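Local coordinates for protein alanine racemase (Enterococcus faecalis, PDB 3E6E) that belongs to the alanine racemase family, pairing an N-terminal TIM-type barrel domain with a C-terminal beta domain, and is modelled with the ligand DCS, at residues I13-C26 with G45-G59. The protein carries 1 engineered substitution. Numbering follows the deposited sequence.
Sequences IDTQAITENVQKEC and GHGAVESAKAAKKGG
Thr19 and Gly58 mark the tightest backbone approach between helix 15-26 and the segment 45-59, two neighbouring elements on the outside of the TIM-type barrel. The axes of helices 15-26 and 48-56 run in broadly the same direction, 43° apart, and approach to 7.8 Å. Strand 34-38 lies between them in sequence and beneath them in space, where Cys26 touches Leu35 and Ala55 touches Ala37.

Small residues permit this closeness. Ala54 turns its methyl toward the first helix, where CB sits 3.8 Å from Thr15 O and 4.0 Å from Ile18 CB. With CG1 anti to the carbonyl carbon and the chain extended beyond it, Ile18 carries CD1 toward the start of helix 48-56, where it meets Ser51 OG. Val22 fits its branched end against Ala55, CG2 to CB. Gly58, without a side chain, lets its backbone lie against Thr19, CA to CA 4.3 Å; Gly59, with positive phi, closes the helix in a Schellman motif. At the other end, His46 CB lies 4.0 Å from Ile13 CD1, and the His46 ring stacks with Tyr228.

Thr19 uses both branches of its side chain. Its methyl CG2 packs 3.6 Å from Gly58 CA, while the hydroxyl reaches the backbone of helix 48-56: OG1 donates to Ala54 O over 3.0 Å, meeting the carbonyl at a C=O...donor angle of 122° and tilted 24° from its plane.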
loop_
_atom_site.group_PDB
_atom_site.type_symbol
_atom_site.label_atom_id
_atom_site.label_comp_id
_atom_site.label_asym_id
_atom_site.label_seq_id
_atom_site.Cartn_x
_atom_site.Cartn_y
_atom_site.Cartn_z
ATOM N N ILE A 13 -13.442 -10.728 -2.286
ATOM C CA ILE A 13 -13.303 -11.342 -0.984
ATOM C C ILE A 13 -14.413 -12.351 -0.754
ATOM O O ILE A 13 -15.564 -12.107 -1.100
ATOM C CB ILE A 13 -13.287 -10.248 0.085
ATOM C CG1 ILE A 13 -11.987 -9.453 -0.073
ATOM C CG2 ILE A 13 -13.415 -10.854 1.478
ATOM C CD1 ILE A 13 -11.945 -8.135 0.639
ATOM N N ASP A 14 -14.052 -13.501 -0.198
ATOM C CA ASP A 14 -15.007 -14.579 0.070
ATOM C C ASP A 14 -15.262 -14.648 1.575
ATOM O O ASP A 14 -14.507 -15.289 2.316
ATOM C CB ASP A 14 -14.425 -15.905 -0.428
ATOM C CG ASP A 14 -15.394 -17.069 -0.307
ATOM O OD1 ASP A 14 -14.969 -18.213 -0.572
ATOM O OD2 ASP A 14 -16.575 -16.858 0.038
ATOM N N THR A 15 -16.323 -13.987 2.026
ATOM C CA THR A 15 -16.635 -13.979 3.453
ATOM C C THR A 15 -16.973 -15.376 4.001
ATOM O O THR A 15 -16.511 -15.746 5.091
ATOM C CB THR A 15 -17.784 -12.982 3.774
ATOM O OG1 THR A 15 -18.937 -13.296 2.987
ATOM C CG2 THR A 15 -17.351 -11.555 3.479
ATOM N N GLN A 16 -17.756 -16.144 3.240
ATOM C CA GLN A 16 -18.152 -17.494 3.644
ATOM C C GLN A 16 -16.917 -18.268 4.091
ATOM O O GLN A 16 -16.952 -19.001 5.078
ATOM C CB GLN A 16 -18.803 -18.245 2.473
ATOM C CG GLN A 16 -20.014 -17.551 1.826
ATOM C CD GLN A 16 -20.320 -18.057 0.398
ATOM O OE1 GLN A 16 -20.547 -19.256 0.171
ATOM N NE2 GLN A 16 -20.324 -17.132 -0.566
ATOM N N ALA A 17 -15.824 -18.101 3.350
ATOM C CA ALA A 17 -14.572 -18.787 3.656
ATOM C C ALA A 17 -13.981 -18.383 5.015
ATOM O O ALA A 17 -13.493 -19.245 5.756
ATOM C CB ALA A 17 -13.560 -18.535 2.542
ATOM N N ILE A 18 -14.015 -17.087 5.337
ATOM C CA ILE A 18 -13.499 -16.600 6.623
ATOM C C ILE A 18 -14.303 -17.283 7.758
ATOM O O ILE A 18 -13.737 -17.776 8.741
ATOM C CB ILE A 18 -13.629 -15.049 6.726
ATOM C CG1 ILE A 18 -12.814 -14.383 5.622
ATOM C CG2 ILE A 18 -13.123 -14.548 8.072
ATOM C CD1 ILE A 18 -12.909 -12.899 5.652
ATOM N N THR A 19 -15.623 -17.325 7.589
ATOM C CA THR A 19 -16.521 -17.965 8.545
ATOM C C THR A 19 -16.095 -19.422 8.752
ATOM O O THR A 19 -15.966 -19.909 9.876
ATOM C CB THR A 19 -17.995 -18.008 8.013
ATOM O OG1 THR A 19 -18.501 -16.683 7.818
ATOM C CG2 THR A 19 -18.888 -18.754 8.997
ATOM N N GLU A 20 -15.896 -20.119 7.641
ATOM C CA GLU A 20 -15.525 -21.523 7.665
ATOM C C GLU A 20 -14.158 -21.755 8.286
ATOM O O GLU A 20 -13.949 -22.746 8.986
ATOM C CB GLU A 20 -15.594 -22.080 6.238
ATOM C CG GLU A 20 -14.991 -23.457 6.044
ATOM C CD GLU A 20 -15.080 -23.919 4.594
ATOM O OE1 GLU A 20 -14.350 -24.880 4.236
ATOM O OE2 GLU A 20 -15.884 -23.322 3.821
ATOM N N ASN A 21 -13.220 -20.850 8.038
ATOM C CA ASN A 21 -11.894 -21.014 8.619
ATOM C C ASN A 21 -12.043 -20.844 10.137
ATOM O O ASN A 21 -11.401 -21.547 10.933
ATOM C CB ASN A 21 -10.925 -19.967 8.056
ATOM C CG ASN A 21 -10.658 -20.144 6.568
ATOM O OD1 ASN A 21 -10.124 -19.247 5.914
ATOM N ND2 ASN A 21 -11.020 -21.302 6.027
ATOM N N VAL A 22 -12.909 -19.921 10.536
ATOM C CA VAL A 22 -13.120 -19.676 11.952
ATOM C C VAL A 22 -13.865 -20.808 12.659
ATOM O O VAL A 22 -13.524 -21.159 13.785
ATOM C CB VAL A 22 -13.862 -18.362 12.168
ATOM C CG1 VAL A 22 -14.207 -18.198 13.649
ATOM C CG2 VAL A 22 -12.993 -17.207 11.681
ATOM N N GLN A 23 -14.880 -21.373 12.008
ATOM C CA GLN A 23 -15.620 -22.473 12.604
ATOM C C GLN A 23 -14.739 -23.705 12.751
ATOM O O GLN A 23 -14.759 -24.359 13.792
ATOM C CB GLN A 23 -16.827 -22.847 11.759
ATOM C CG GLN A 23 -18.115 -22.176 12.174
ATOM C CD GLN A 23 -19.335 -23.006 11.806
ATOM O OE1 GLN A 23 -19.593 -24.056 12.409
ATOM N NE2 GLN A 23 -20.088 -22.547 10.804
ATOM N N LYS A 24 -13.976 -24.036 11.712
ATOM C CA LYS A 24 -13.107 -25.209 11.785
ATOM C C LYS A 24 -12.315 -25.161 13.080
ATOM O O LYS A 24 -12.381 -26.083 13.890
ATOM C CB LYS A 24 -12.113 -25.260 10.617
ATOM C CG LYS A 24 -12.695 -25.507 9.235
ATOM C CD LYS A 24 -13.376 -26.847 9.107
ATOM C CE LYS A 24 -13.357 -27.319 7.649
ATOM N NZ LYS A 24 -13.745 -26.256 6.660
ATOM N N GLU A 25 -11.573 -24.073 13.267
ATOM C CA GLU A 25 -10.752 -23.898 14.456
ATOM C C GLU A 25 -11.564 -23.942 15.759
ATOM O O GLU A 25 -11.159 -24.594 16.716
ATOM C CB GLU A 25 -9.958 -22.586 14.346
ATOM C CG GLU A 25 -9.166 -22.211 15.586
ATOM C CD GLU A 25 -8.096 -23.234 15.968
ATOM O OE1 GLU A 25 -7.582 -23.143 17.107
ATOM O OE2 GLU A 25 -7.763 -24.117 15.141
ATOM N N CYS A 26 -12.710 -23.272 15.790
ATOM C CA CYS A 26 -13.542 -23.255 16.989
ATOM C C CYS A 26 -13.954 -24.653 17.456
ATOM O O CYS A 26 -14.121 -24.895 18.654
ATOM C CB CYS A 26 -14.804 -22.419 16.754
ATOM S SG CYS A 26 -14.528 -20.649 16.632
ATOM N N GLY A 45 -6.265 -6.432 4.729
ATOM C CA GLY A 45 -6.472 -6.142 3.331
ATOM C C GLY A 45 -7.811 -6.659 2.863
ATOM O O GLY A 45 -8.272 -6.260 1.801
ATOM N N HIS A 46 -8.445 -7.531 3.645
ATOM C CA HIS A 46 -9.741 -8.077 3.255
ATOM C C HIS A 46 -10.947 -7.233 3.663
ATOM O O HIS A 46 -12.059 -7.463 3.182
ATOM C CB HIS A 46 -9.940 -9.470 3.832
ATOM C CG HIS A 46 -8.979 -10.491 3.317
ATOM N ND1 HIS A 46 -7.661 -10.537 3.710
ATOM C CD2 HIS A 46 -9.166 -11.547 2.490
ATOM C CE1 HIS A 46 -7.077 -11.583 3.153
ATOM N NE2 HIS A 46 -7.968 -12.213 2.408
ATOM N N GLY A 47 -10.732 -6.267 4.554
ATOM C CA GLY A 47 -11.830 -5.434 5.020
ATOM C C GLY A 47 -12.176 -5.786 6.462
ATOM O O GLY A 47 -12.703 -6.869 6.741
ATOM N N ALA A 48 -11.879 -4.858 7.372
ATOM C CA ALA A 48 -12.113 -5.040 8.811
ATOM C C ALA A 48 -13.540 -5.374 9.235
ATOM O O ALA A 48 -13.790 -6.433 9.811
ATOM C CB ALA A 48 -11.645 -3.813 9.555
ATOM N N VAL A 49 -14.481 -4.489 8.950
ATOM C CA VAL A 49 -15.842 -4.740 9.368
ATOM C C VAL A 49 -16.481 -5.988 8.773
ATOM O O VAL A 49 -17.109 -6.760 9.489
ATOM C CB VAL A 49 -16.737 -3.526 9.091
ATOM C CG1 VAL A 49 -18.182 -3.848 9.456
ATOM C CG2 VAL A 49 -16.252 -2.334 9.901
ATOM N N GLU A 50 -16.331 -6.213 7.477
ATOM C CA GLU A 50 -16.947 -7.392 6.876
ATOM C C GLU A 50 -16.211 -8.673 7.220
ATOM O O GLU A 50 -16.780 -9.758 7.100
ATOM C CB GLU A 50 -17.064 -7.235 5.359
ATOM C CG GLU A 50 -15.863 -6.621 4.715
ATOM C CD GLU A 50 -15.815 -5.113 4.881
ATOM O OE1 GLU A 50 -14.931 -4.613 5.616
ATOM O OE2 GLU A 50 -16.670 -4.430 4.269
ATOM N N SER A 51 -14.946 -8.551 7.636
ATOM C CA SER A 51 -14.155 -9.720 8.038
ATOM C C SER A 51 -14.654 -10.093 9.427
ATOM O O SER A 51 -15.022 -11.234 9.693
ATOM C CB SER A 51 -12.664 -9.378 8.133
ATOM O OG SER A 51 -12.044 -9.207 6.872
ATOM N N ALA A 52 -14.663 -9.100 10.307
ATOM C CA ALA A 52 -15.121 -9.270 11.676
ATOM C C ALA A 52 -16.481 -9.976 11.734
ATOM O O ALA A 52 -16.639 -11.012 12.376
ATOM C CB ALA A 52 -15.210 -7.906 12.348
ATOM N N LYS A 53 -17.458 -9.403 11.050
ATOM C CA LYS A 53 -18.800 -9.962 11.018
ATOM C C LYS A 53 -18.781 -11.411 10.553
ATOM O O LYS A 53 -19.558 -12.246 11.045
ATOM C CB LYS A 53 -19.677 -9.124 10.088
ATOM C CG LYS A 53 -21.128 -9.557 10.000
ATOM C CD LYS A 53 -21.976 -8.415 9.444
ATOM C CE LYS A 53 -23.393 -8.867 9.110
ATOM N NZ LYS A 53 -23.408 -9.888 8.019
ATOM N N ALA A 54 -17.894 -11.710 9.606
ATOM C CA ALA A 54 -17.780 -13.069 9.082
ATOM C C ALA A 54 -17.210 -13.985 10.146
ATOM O O ALA A 54 -17.569 -15.154 10.225
ATOM C CB ALA A 54 -16.889 -13.091 7.851
ATOM N N ALA A 55 -16.307 -13.440 10.951
ATOM C CA ALA A 55 -15.681 -14.189 12.032
ATOM C C ALA A 55 -16.680 -14.355 13.164
ATOM O O ALA A 55 -16.636 -15.329 13.896
ATOM C CB ALA A 55 -14.438 -13.450 12.528
ATOM N N LYS A 56 -17.594 -13.405 13.306
ATOM C CA LYS A 56 -18.581 -13.501 14.369
ATOM C C LYS A 56 -19.520 -14.683 14.101
ATOM O O LYS A 56 -19.631 -15.598 14.922
ATOM C CB LYS A 56 -19.374 -12.195 14.489
ATOM C CG LYS A 56 -20.188 -12.091 15.779
ATOM C CD LYS A 56 -20.940 -10.766 15.877
ATOM C CE LYS A 56 -21.941 -10.593 14.727
ATOM N NZ LYS A 56 -22.506 -9.204 14.665
ATOM N N LYS A 57 -20.181 -14.678 12.948
ATOM C CA LYS A 57 -21.086 -15.766 12.603
ATOM C C LYS A 57 -20.329 -17.071 12.509
ATOM O O LYS A 57 -20.927 -18.137 12.392
ATOM C CB LYS A 57 -21.813 -15.470 11.286
ATOM C CG LYS A 57 -20.961 -14.811 10.209
ATOM C CD LYS A 57 -21.832 -14.232 9.094
ATOM C CE LYS A 57 -22.702 -13.087 9.611
ATOM N NZ LYS A 57 -23.635 -12.564 8.570
ATOM N N GLY A 58 -19.006 -16.984 12.567
ATOM C CA GLY A 58 -18.180 -18.175 12.517
ATOM C C GLY A 58 -17.933 -18.719 13.921
ATOM O O GLY A 58 -17.543 -19.877 14.094
ATOM N N GLY A 59 -18.157 -17.884 14.933
ATOM C CA GLY A 59 -17.962 -18.335 16.294
ATOM C C GLY A 59 -17.128 -17.402 17.139
ATOM O O GLY A 59 -16.910 -17.669 18.319
#